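Local coordinates for protein 2-methyl-aconitate isomerase (Shewanella oneidensis, PDB 5K87) that catalyses the cis-trans isomerisation of 2-methyl-aconitate by base-assisted proton abstraction and bond rotation, in the breakdown of propionate through the 2-methylcitrate cycle, at residues A[255-259]-A[278-284]; A[214-218]-A[228-234]; A[104-108]-A[143-147]. The protein carries 1 engineered substitution. All coordinates share one frame; numbering follows the deposited sequence. Where two conformers were deposited one is given.

Contact 1: A[255-259]-A[278-284]; sequences FETIR and RQHTPKI
Phe255 presents the edge of its ring to Ile284, whose methyl CD1 lies near the ring plane, 4.1 Å from Phe255 CD1. Glu256 follows on helix 249-266 with CG anti to the backbone N (chi1 179°); the bend at its second torsion then turns the carboxylate toward Arg259. Gln279 NE2 donates to Glu256 OE2 at 3.2 Å along a bent path from above the carboxylate plane, and it also serves Ala275 O. Ile258 sets CG2 3.7 Å from Ile284 CD1, the two side chains meeting at about a right angle, so one methyl is shared by two helix residues. Arg259 carries most of the polar part of the contact. Side-on, its NE holds Glu256 OE1 at 2.9 Å and its NH2 takes OE2, forming a salt bridge along the helix. End-on, NH1 and NH2 converge on Arg278 O, 2.9 Å from NH2, and NH1 further donates to Pro282 O at 3.0 Å, nearly straight at 165°. All these acceptors lie close to the guanidinium plane, while Gln279 O sits over one face. A buried arginine is thus satisfied by one carboxylate and two backbone oxygens, which fix the rotation of the guanidinium and probably favour an ionised Glu256. The grip probably helps to hold the turn with the cis peptide before Pro282, next to the substrate-binding Lys283, whose side chain leaves in another direction toward His280 and Ser314.

Contact 2: A[214-218]-A[228-234]; sequences RFNAT and FINAEDL
Phe228 N donates to Thr218 O at 2.8 Å in an almost straight bond, and Thr218 N returns one to Phe228 O at 2.9 Å. This reciprocal couple makes Thr218 and Phe228 an antiparallel hydrogen-bonded pair of the hairpin formed by strands 213-221 and 225-230. Phe228 O also receives a CA-H...O contact from Ala217, with CA 3.1 Å away. The segments 214-218 and 228-230 run at 139° to each other, well short of antiparallel, and beyond the bonded pair side chains take over. Ile229 puts CG2 3.7 Å from Ala217 CB and also against Asn216 O, a buried carbonyl oxygen that has no polar partner. Farther along, the 3-10 turn 231-234 comes up beside Phe215. With its CG anti to the carbonyl carbon (chi1 -53°), the Phe215 ring points its edge at that turn: CE1 meets Asp233 O at 3.6 Å, the oxygen arriving near the ring plane, and Leu234 CD2 at 3.7 Å, the leucine crossing the phenylalanine at about a right angle. Here the backbone bonds hold the pair near the hairpin's turn, while farther off the contact passes to Phe215, Ile229 and Leu234. Helix 249-266 packs on this far part, where Lys254 and Ile258 touch Phe215 while Phe255 and Ile258 touch Leu234. On its other edge strand 225-230 bonds to strand 283-288 through Ile229, and helix 340-344 meets Phe228 through Val341.

Contact 3: A[104-108]-A[143-147]; sequences DWSGN and QANIG
Gly107 and Asn145 bring two irregular loops together, their CA atoms 5.6 Å apart, with no backbone-to-backbone hydrogen bond between the segments. One side-chain amide does the joining instead. Asn145, whose CG stands anti to its own carbonyl carbon (chi1 -59°), sends ND2 to Trp105 O at 2.8 Å. The bond is straight, 172° at the hydrogen, yet it arrives from above the carbonyl plane and not on a lone pair. This amide is nearly coplanar with the indole, and ND2 lies at the edge of the Trp105 ring. A water also donates to Trp105 O. On the far side of the amide, Gln143 NE2 donates to Asn145 OD1 at 2.8 Å, close to its own amide plane, and Phe93 N bonds to the same oxygen, so the orientation of the asparagine is settled from both ends. Gln143 OE1 turns back to accept from Ile146 N at 3.0 Å, nearly along the carbonyl direction, while Gln143 CG lies alongside the Asn108 amide, 3.3 Å from Asn108 OD1. Replacing Gln143 by an alanine would probably leave Asn145 OD1 and Ile146 N without these mates, open a gap beside Asn108, and let the asparagine amide turn more easily. Ile146 adds apolar cover, its CD1 4.0 Å from Asn108 CB. Gln143 thus orients the Asn145 amide, which in turn holds Trp105 O; the two loops are joined through linked side-chain amides, which probably helps to steady the loop that runs into Cys109, the probable proton donor/acceptor, and the substrate-binding Asn111.

How the contacts relate
From the N terminus, contact 3 comes first, closing the loop between 104-108 and 143-147 that includes helix 113-122 and strand 135-143. Contact 2 then closes the hairpin 213-230 with the turn after it, and contact 1 closes the excursion from helix 249-266 to strand 283-288. The three run in series; none nests in or crosses another. Contacts 1 and 2 share a packed interface, with Ile284 CD1 against Ile229 CD1, and strands 225-230 and 283-288 are neighbours. Contact 3 lies about 27 Å from contact 2, centre to centre, but reaches contact 1 through a probable hydrogen bond between Ser106 OG and Thr281 OG1, linking the loop before Cys109 to the turn leading into strand 283-288.

Contact 1: A[255-259]-A[278-284]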
loop_
_atom_site.group_PDB
_atom_site.type_symbol
_atom_site.label_atom_id
_atom_site.label_comp_id
_atom_site.label_asym_id
_atom_site.label_seq_id
_atom_site.Cartn_x
_atom_site.Cartn_y
_atom_site.Cartn_z
ATOM N N PHE A 255 -19.856 0.967 14.616
ATOM C CA PHE A 255 -20.267 1.118 13.222
ATOM C C PHE A 255 -20.680 -0.210 12.613
ATOM O O PHE A 255 -21.668 -0.276 11.884
ATOM C CB PHE A 255 -19.149 1.728 12.379
ATOM C CG PHE A 255 -19.101 3.223 12.424
ATOM C CD1 PHE A 255 -20.134 3.979 11.896
ATOM C CD2 PHE A 255 -18.004 3.874 12.952
ATOM C CE1 PHE A 255 -20.082 5.359 11.923
ATOM C CE2 PHE A 255 -17.941 5.253 12.980
ATOM C CZ PHE A 255 -18.985 5.999 12.472
ATOM N N GLU A 256 -19.937 -1.267 12.921
ATOM C CA GLU A 256 -20.244 -2.564 12.345
ATOM C C GLU A 256 -21.591 -3.109 12.828
ATOM O O GLU A 256 -22.339 -3.686 12.046
ATOM C CB GLU A 256 -19.100 -3.557 12.563
ATOM C CG GLU A 256 -19.374 -4.956 11.991
ATOM C CD GLU A 256 -19.693 -4.985 10.492
ATOM O OE1 GLU A 256 -19.409 -4.015 9.754
ATOM O OE2 GLU A 256 -20.230 -6.015 10.039
ATOM N N THR A 257 -21.888 -2.930 14.115
ATOM C CA THR A 257 -23.172 -3.377 14.653
ATOM C C THR A 257 -24.327 -2.600 14.021
ATOM O O THR A 257 -25.352 -3.178 13.671
ATOM C CB THR A 257 -23.226 -3.271 16.193
ATOM O OG1 THR A 257 -22.148 -4.026 16.764
ATOM C CG2 THR A 257 -24.548 -3.821 16.710
ATOM N N ILE A 258 -24.149 -1.294 13.854
ATOM C CA ILE A 258 -25.165 -0.473 13.214
ATOM C C ILE A 258 -25.347 -0.899 11.751
ATOM O O ILE A 258 -26.475 -1.024 11.271
ATOM C CB ILE A 258 -24.846 1.025 13.315
ATOM C CG1 ILE A 258 -24.765 1.451 14.786
ATOM C CG2 ILE A 258 -25.924 1.821 12.612
ATOM C CD1 ILE A 258 -24.169 2.831 15.001
ATOM N N ARG A 259 -24.234 -1.141 11.056
ATOM C CA ARG A 259 -24.278 -1.589 9.666
ATOM C C ARG A 259 -25.047 -2.909 9.536
ATOM O O ARG A 259 -25.865 -3.075 8.635
ATOM C CB ARG A 259 -22.865 -1.728 9.091
ATOM C CG ARG A 259 -22.825 -1.905 7.574
ATOM C CD ARG A 259 -21.416 -2.267 7.079
ATOM N NE ARG A 259 -21.069 -3.630 7.456
ATOM C CZ ARG A 259 -21.348 -4.706 6.730
ATOM N NH1 ARG A 259 -21.936 -4.611 5.542
ATOM N NH2 ARG A 259 -21.017 -5.897 7.196
ATOM N N ARG A 278 -20.726 -10.796 5.002
ATOM C CA ARG A 278 -21.169 -9.845 3.985
ATOM C C ARG A 278 -20.664 -8.452 4.368
ATOM O O ARG A 278 -21.422 -7.620 4.868
ATOM C CB ARG A 278 -22.699 -9.863 3.903
ATOM C CG ARG A 278 -23.297 -9.093 2.735
ATOM C CD ARG A 278 -24.775 -8.801 2.966
ATOM N NE ARG A 278 -25.379 -8.101 1.836
ATOM C CZ ARG A 278 -26.156 -8.685 0.929
ATOM N NH1 ARG A 278 -26.658 -7.978 -0.073
ATOM N NH2 ARG A 278 -26.436 -9.977 1.031
ATOM N N GLN A 279 -19.383 -8.208 4.124
ATOM C CA GLN A 279 -18.720 -6.991 4.589
ATOM C C GLN A 279 -18.807 -5.824 3.612
ATOM O O GLN A 279 -18.711 -4.667 4.005
ATOM C CB GLN A 279 -17.248 -7.276 4.898
ATOM C CG GLN A 279 -17.024 -8.096 6.164
ATOM C CD GLN A 279 -17.291 -7.307 7.431
ATOM O OE1 GLN A 279 -16.638 -6.294 7.699
ATOM N NE2 GLN A 279 -18.259 -7.763 8.217
ATOM N N HIS A 280 -18.975 -6.134 2.336
ATOM C CA HIS A 280 -18.848 -5.146 1.266
ATOM C C HIS A 280 -20.116 -4.330 1.082
ATOM O O HIS A 280 -20.061 -3.143 0.789
ATOM C CB HIS A 280 -18.472 -5.918 0.001
ATOM C CG HIS A 280 -18.192 -5.087 -1.211
ATOM N ND1 HIS A 280 -17.640 -3.820 -1.180
ATOM C CD2 HIS A 280 -18.333 -5.399 -2.521
ATOM C CE1 HIS A 280 -17.489 -3.380 -2.418
ATOM N NE2 HIS A 280 -17.901 -4.322 -3.249
ATOM N N THR A 281 -21.261 -4.961 1.276
ATOM C CA THR A 281 -22.532 -4.262 1.176
ATOM C C THR A 281 -23.413 -4.684 2.347
ATOM O O THR A 281 -23.323 -5.825 2.805
ATOM C CB THR A 281 -23.235 -4.577 -0.171
ATOM O OG1 THR A 281 -23.355 -5.997 -0.329
ATOM C CG2 THR A 281 -22.442 -4.037 -1.344
ATOM N N PRO A 282 -24.234 -3.768 2.876
ATOM C CA PRO A 282 -24.310 -2.348 2.526
ATOM C C PRO A 282 -23.132 -1.580 3.105
ATOM O O PRO A 282 -22.425 -2.081 3.990
ATOM C CB PRO A 282 -25.592 -1.898 3.229
ATOM C CG PRO A 282 -25.648 -2.772 4.460
ATOM C CD PRO A 282 -25.163 -4.113 3.968
ATOM N N LYS A 283 -22.929 -0.367 2.608
ATOM C CA LYS A 283 -21.994 0.568 3.215
ATOM C C LYS A 283 -22.698 1.351 4.319
ATOM O O LYS A 283 -23.935 1.465 4.328
ATOM C CB LYS A 283 -21.479 1.540 2.149
ATOM C CG LYS A 283 -20.795 0.848 0.971
ATOM C CD LYS A 283 -19.549 0.072 1.386
ATOM C CE LYS A 283 -18.801 -0.485 0.178
ATOM N NZ LYS A 283 -17.663 -1.366 0.604
ATOM N N ILE A 284 -21.916 1.892 5.247
ATOM C CA ILE A 284 -22.434 2.807 6.256
ATOM C C ILE A 284 -21.668 4.127 6.202
ATOM O O ILE A 284 -20.448 4.149 5.998
ATOM C CB ILE A 284 -22.404 2.176 7.674
ATOM C CG1 ILE A 284 -23.074 3.089 8.705
ATOM C CG2 ILE A 284 -20.989 1.760 8.079
ATOM C CD1 ILE A 284 -23.435 2.361 9.990
#

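Contact 2: A[214-218]-A[228-234]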
loop_
_atom_site.group_PDB
_atom_site.type_symbol
_atom_site.label_atom_id
_atom_site.label_comp_id
_atom_site.label_asym_id
_atom_site.label_seq_id
_atom_site.Cartn_x
_atom_site.Cartn_y
_atom_site.Cartn_z
ATOM N N ARG A 214 -30.500 4.369 19.349
ATOM C CA ARG A 214 -31.507 4.547 18.321
ATOM C C ARG A 214 -30.948 5.595 17.376
ATOM O O ARG A 214 -30.489 6.649 17.815
ATOM C CB ARG A 214 -32.841 5.018 18.916
ATOM C CG ARG A 214 -33.719 3.897 19.467
ATOM C CD ARG A 214 -35.087 4.416 19.906
ATOM N N PHE A 215 -30.964 5.296 16.081
ATOM C CA PHE A 215 -30.347 6.179 15.098
ATOM C C PHE A 215 -31.305 6.463 13.946
ATOM O O PHE A 215 -31.786 5.543 13.294
ATOM C CB PHE A 215 -29.042 5.555 14.572
ATOM C CG PHE A 215 -28.083 5.146 15.656
ATOM C CD1 PHE A 215 -27.185 6.058 16.190
ATOM C CD2 PHE A 215 -28.081 3.848 16.149
ATOM C CE1 PHE A 215 -26.307 5.685 17.193
ATOM C CE2 PHE A 215 -27.205 3.472 17.150
ATOM C CZ PHE A 215 -26.318 4.391 17.674
ATOM N N ASN A 216 -31.606 7.738 13.713
ATOM C CA ASN A 216 -32.287 8.106 12.481
ATOM C C ASN A 216 -31.377 7.743 11.326
ATOM O O ASN A 216 -30.172 7.973 11.387
ATOM C CB ASN A 216 -32.621 9.596 12.438
ATOM C CG ASN A 216 -33.942 9.914 13.107
ATOM O OD1 ASN A 216 -35.010 9.637 12.561
ATOM N ND2 ASN A 216 -33.877 10.502 14.290
ATOM N N ALA A 217 -31.956 7.151 10.294
ATOM C CA ALA A 217 -31.161 6.681 9.176
ATOM C C ALA A 217 -31.931 6.785 7.882
ATOM O O ALA A 217 -33.149 6.600 7.853
ATOM C CB ALA A 217 -30.730 5.243 9.410
ATOM N N THR A 218 -31.215 7.090 6.806
ATOM C CA THR A 218 -31.754 6.896 5.475
ATOM C C THR A 218 -31.054 5.701 4.860
ATOM O O THR A 218 -29.823 5.647 4.803
ATOM C CB THR A 218 -31.561 8.123 4.576
ATOM O OG1 THR A 218 -32.446 9.160 5.008
ATOM C CG2 THR A 218 -31.882 7.772 3.133
ATOM N N PHE A 228 -27.197 5.823 5.736
ATOM C CA PHE A 228 -26.733 7.132 6.171
ATOM C C PHE A 228 -27.307 7.468 7.546
ATOM O O PHE A 228 -28.516 7.371 7.758
ATOM C CB PHE A 228 -27.208 8.221 5.204
ATOM C CG PHE A 228 -26.572 8.163 3.847
ATOM C CD1 PHE A 228 -25.275 8.615 3.655
ATOM C CD2 PHE A 228 -27.282 7.696 2.756
ATOM C CE1 PHE A 228 -24.691 8.587 2.402
ATOM C CE2 PHE A 228 -26.706 7.661 1.503
ATOM C CZ PHE A 228 -25.409 8.109 1.325
ATOM N N ILE A 229 -26.452 7.870 8.474
ATOM C CA ILE A 229 -26.922 8.322 9.775
ATOM C C ILE A 229 -26.351 9.708 10.047
ATOM O O ILE A 229 -25.402 10.131 9.394
ATOM C CB ILE A 229 -26.538 7.321 10.878
ATOM C CG1 ILE A 229 -25.040 7.024 10.824
ATOM C CG2 ILE A 229 -27.340 6.026 10.721
ATOM C CD1 ILE A 229 -24.636 5.804 11.630
ATOM N N ASN A 230 -26.952 10.438 10.975
ATOM C CA ASN A 230 -26.465 11.762 11.316
ATOM C C ASN A 230 -25.221 11.673 12.193
ATOM O O ASN A 230 -25.208 10.946 13.191
ATOM C CB ASN A 230 -27.532 12.580 12.034
ATOM C CG ASN A 230 -28.655 13.010 11.113
ATOM O OD1 ASN A 230 -28.457 13.200 9.912
ATOM N ND2 ASN A 230 -29.851 13.164 11.674
ATOM N N ALA A 231 -24.182 12.420 11.827
ATOM C CA ALA A 231 -22.938 12.438 12.587
ATOM C C ALA A 231 -23.185 12.685 14.081
ATOM O O ALA A 231 -22.597 12.015 14.937
ATOM C CB ALA A 231 -21.995 13.491 12.032
ATOM N N GLU A 232 -24.060 13.637 14.396
ATOM C CA GLU A 232 -24.265 14.034 15.788
ATOM C C GLU A 232 -24.848 12.915 16.642
ATOM O O GLU A 232 -24.605 12.869 17.846
ATOM C CB GLU A 232 -25.135 15.293 15.887
ATOM C CG GLU A 232 -26.582 15.099 15.479
ATOM C CD GLU A 232 -27.416 16.351 15.700
ATOM O OE1 GLU A 232 -26.861 17.355 16.192
ATOM O OE2 GLU A 232 -28.623 16.330 15.382
ATOM N N ASP A 233 -25.598 12.006 16.025
ATOM C CA ASP A 233 -26.158 10.867 16.750
ATOM C C ASP A 233 -25.082 9.879 17.195
ATOM O O ASP A 233 -25.333 9.005 18.026
ATOM C CB ASP A 233 -27.219 10.154 15.909
ATOM C CG ASP A 233 -28.449 11.010 15.677
ATOM O OD1 ASP A 233 -28.620 12.027 16.387
ATOM O OD2 ASP A 233 -29.251 10.659 14.788
ATOM N N LEU A 234 -23.886 10.024 16.633
ATOM C CA LEU A 234 -22.742 9.197 16.987
ATOM C C LEU A 234 -21.712 9.978 17.794
ATOM O O LEU A 234 -20.663 9.440 18.155
ATOM C CB LEU A 234 -22.076 8.667 15.717
ATOM C CG LEU A 234 -22.948 7.835 14.782
ATOM C CD1 LEU A 234 -22.299 7.734 13.410
ATOM C CD2 LEU A 234 -23.178 6.458 15.376
#

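Contact 3: A[104-108]-A[143-147]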
loop_
_atom_site.group_PDB
_atom_site.type_symbol
_atom_site.label_atom_id
_atom_site.label_comp_id
_atom_site.label_asym_id
_atom_site.label_seq_id
_atom_site.Cartn_x
_atom_site.Cartn_y
_atom_site.Cartn_z
ATOM N N ASP A 104 -15.211 -10.552 -3.005
ATOM C CA ASP A 104 -16.616 -10.172 -2.997
ATOM C C ASP A 104 -17.016 -9.571 -4.337
ATOM O O ASP A 104 -16.414 -8.595 -4.794
ATOM C CB ASP A 104 -16.883 -9.176 -1.880
ATOM C CG ASP A 104 -18.345 -9.062 -1.556
ATOM O OD1 ASP A 104 -19.112 -8.643 -2.441
ATOM O OD2 ASP A 104 -18.731 -9.375 -0.413
ATOM N N TRP A 105 -18.030 -10.167 -4.960
ATOM C CA TRP A 105 -18.516 -9.759 -6.273
ATOM C C TRP A 105 -19.900 -9.107 -6.206
ATOM O O TRP A 105 -20.586 -9.000 -7.225
ATOM C CB TRP A 105 -18.568 -10.969 -7.220
ATOM C CG TRP A 105 -17.253 -11.656 -7.372
ATOM C CD1 TRP A 105 -16.806 -12.742 -6.664
ATOM C CD2 TRP A 105 -16.191 -11.298 -8.271
ATOM N NE1 TRP A 105 -15.540 -13.078 -7.073
ATOM C CE2 TRP A 105 -15.140 -12.211 -8.058
ATOM C CE3 TRP A 105 -16.034 -10.304 -9.246
ATOM C CZ2 TRP A 105 -13.948 -12.157 -8.773
ATOM C CZ3 TRP A 105 -14.846 -10.247 -9.953
ATOM C CH2 TRP A 105 -13.817 -11.167 -9.715
ATOM N N SER A 106 -20.315 -8.664 -5.025
ATOM C CA SER A 106 -21.669 -8.139 -4.848
ATOM C C SER A 106 -21.853 -6.669 -5.232
ATOM O O SER A 106 -22.984 -6.180 -5.252
ATOM C CB SER A 106 -22.148 -8.360 -3.407
ATOM O OG SER A 106 -21.471 -7.521 -2.490
ATOM N N GLY A 107 -20.772 -5.960 -5.531
ATOM C CA GLY A 107 -20.887 -4.537 -5.788
ATOM C C GLY A 107 -20.050 -4.022 -6.937
ATOM O O GLY A 107 -19.184 -4.720 -7.480
ATOM N N ASN A 108 -20.307 -2.774 -7.297
ATOM C CA ASN A 108 -19.506 -2.044 -8.266
ATOM C C ASN A 108 -18.360 -1.327 -7.549
ATOM O O ASN A 108 -18.336 -1.239 -6.316
ATOM C CB ASN A 108 -20.435 -1.037 -8.968
ATOM C CG ASN A 108 -19.752 -0.230 -10.045
ATOM O OD1 ASN A 108 -18.795 -0.677 -10.677
ATOM N ND2 ASN A 108 -20.270 0.969 -10.284
ATOM N N GLN A 143 -22.247 -2.923 -16.110
ATOM C CA GLN A 143 -21.751 -3.272 -14.790
ATOM C C GLN A 143 -22.385 -4.607 -14.435
ATOM O O GLN A 143 -23.570 -4.671 -14.105
ATOM C CB GLN A 143 -22.103 -2.180 -13.776
ATOM C CG GLN A 143 -21.019 -1.966 -12.725
ATOM C CD GLN A 143 -20.668 -3.254 -12.015
ATOM O OE1 GLN A 143 -21.544 -4.057 -11.700
ATOM N NE2 GLN A 143 -19.379 -3.478 -11.787
ATOM N N ALA A 144 -21.603 -5.674 -14.541
ATOM C CA ALA A 144 -22.137 -7.017 -14.437
ATOM C C ALA A 144 -22.314 -7.519 -13.009
ATOM O O ALA A 144 -23.002 -8.520 -12.800
ATOM C CB ALA A 144 -21.279 -7.986 -15.249
ATOM N N ASN A 145 -21.715 -6.849 -12.030
ATOM C CA ASN A 145 -21.987 -7.195 -10.632
ATOM C C ASN A 145 -23.419 -6.858 -10.246
ATOM O O ASN A 145 -24.066 -7.622 -9.527
ATOM C CB ASN A 145 -21.064 -6.439 -9.668
ATOM C CG ASN A 145 -19.589 -6.711 -9.907
ATOM O OD1 ASN A 145 -18.945 -6.024 -10.710
ATOM N ND2 ASN A 145 -19.034 -7.687 -9.191
ATOM N N ILE A 146 -23.885 -5.693 -10.686
ATOM C CA ILE A 146 -25.159 -5.141 -10.226
ATOM C C ILE A 146 -26.195 -4.969 -11.343
ATOM O O ILE A 146 -27.346 -4.602 -11.072
ATOM C CB ILE A 146 -24.954 -3.795 -9.491
ATOM C CG1 ILE A 146 -24.454 -2.718 -10.451
ATOM C CG2 ILE A 146 -23.991 -3.969 -8.321
ATOM C CD1 ILE A 146 -24.340 -1.334 -9.824
ATOM N N GLY A 147 -25.817 -5.249 -12.583
ATOM C CA GLY A 147 -26.756 -5.180 -13.692
ATOM C C GLY A 147 -27.217 -3.765 -14.003
ATOM O O GLY A 147 -28.426 -3.501 -14.087
HETATM O O HOH W 1 -22.778 -10.494 -8.378
#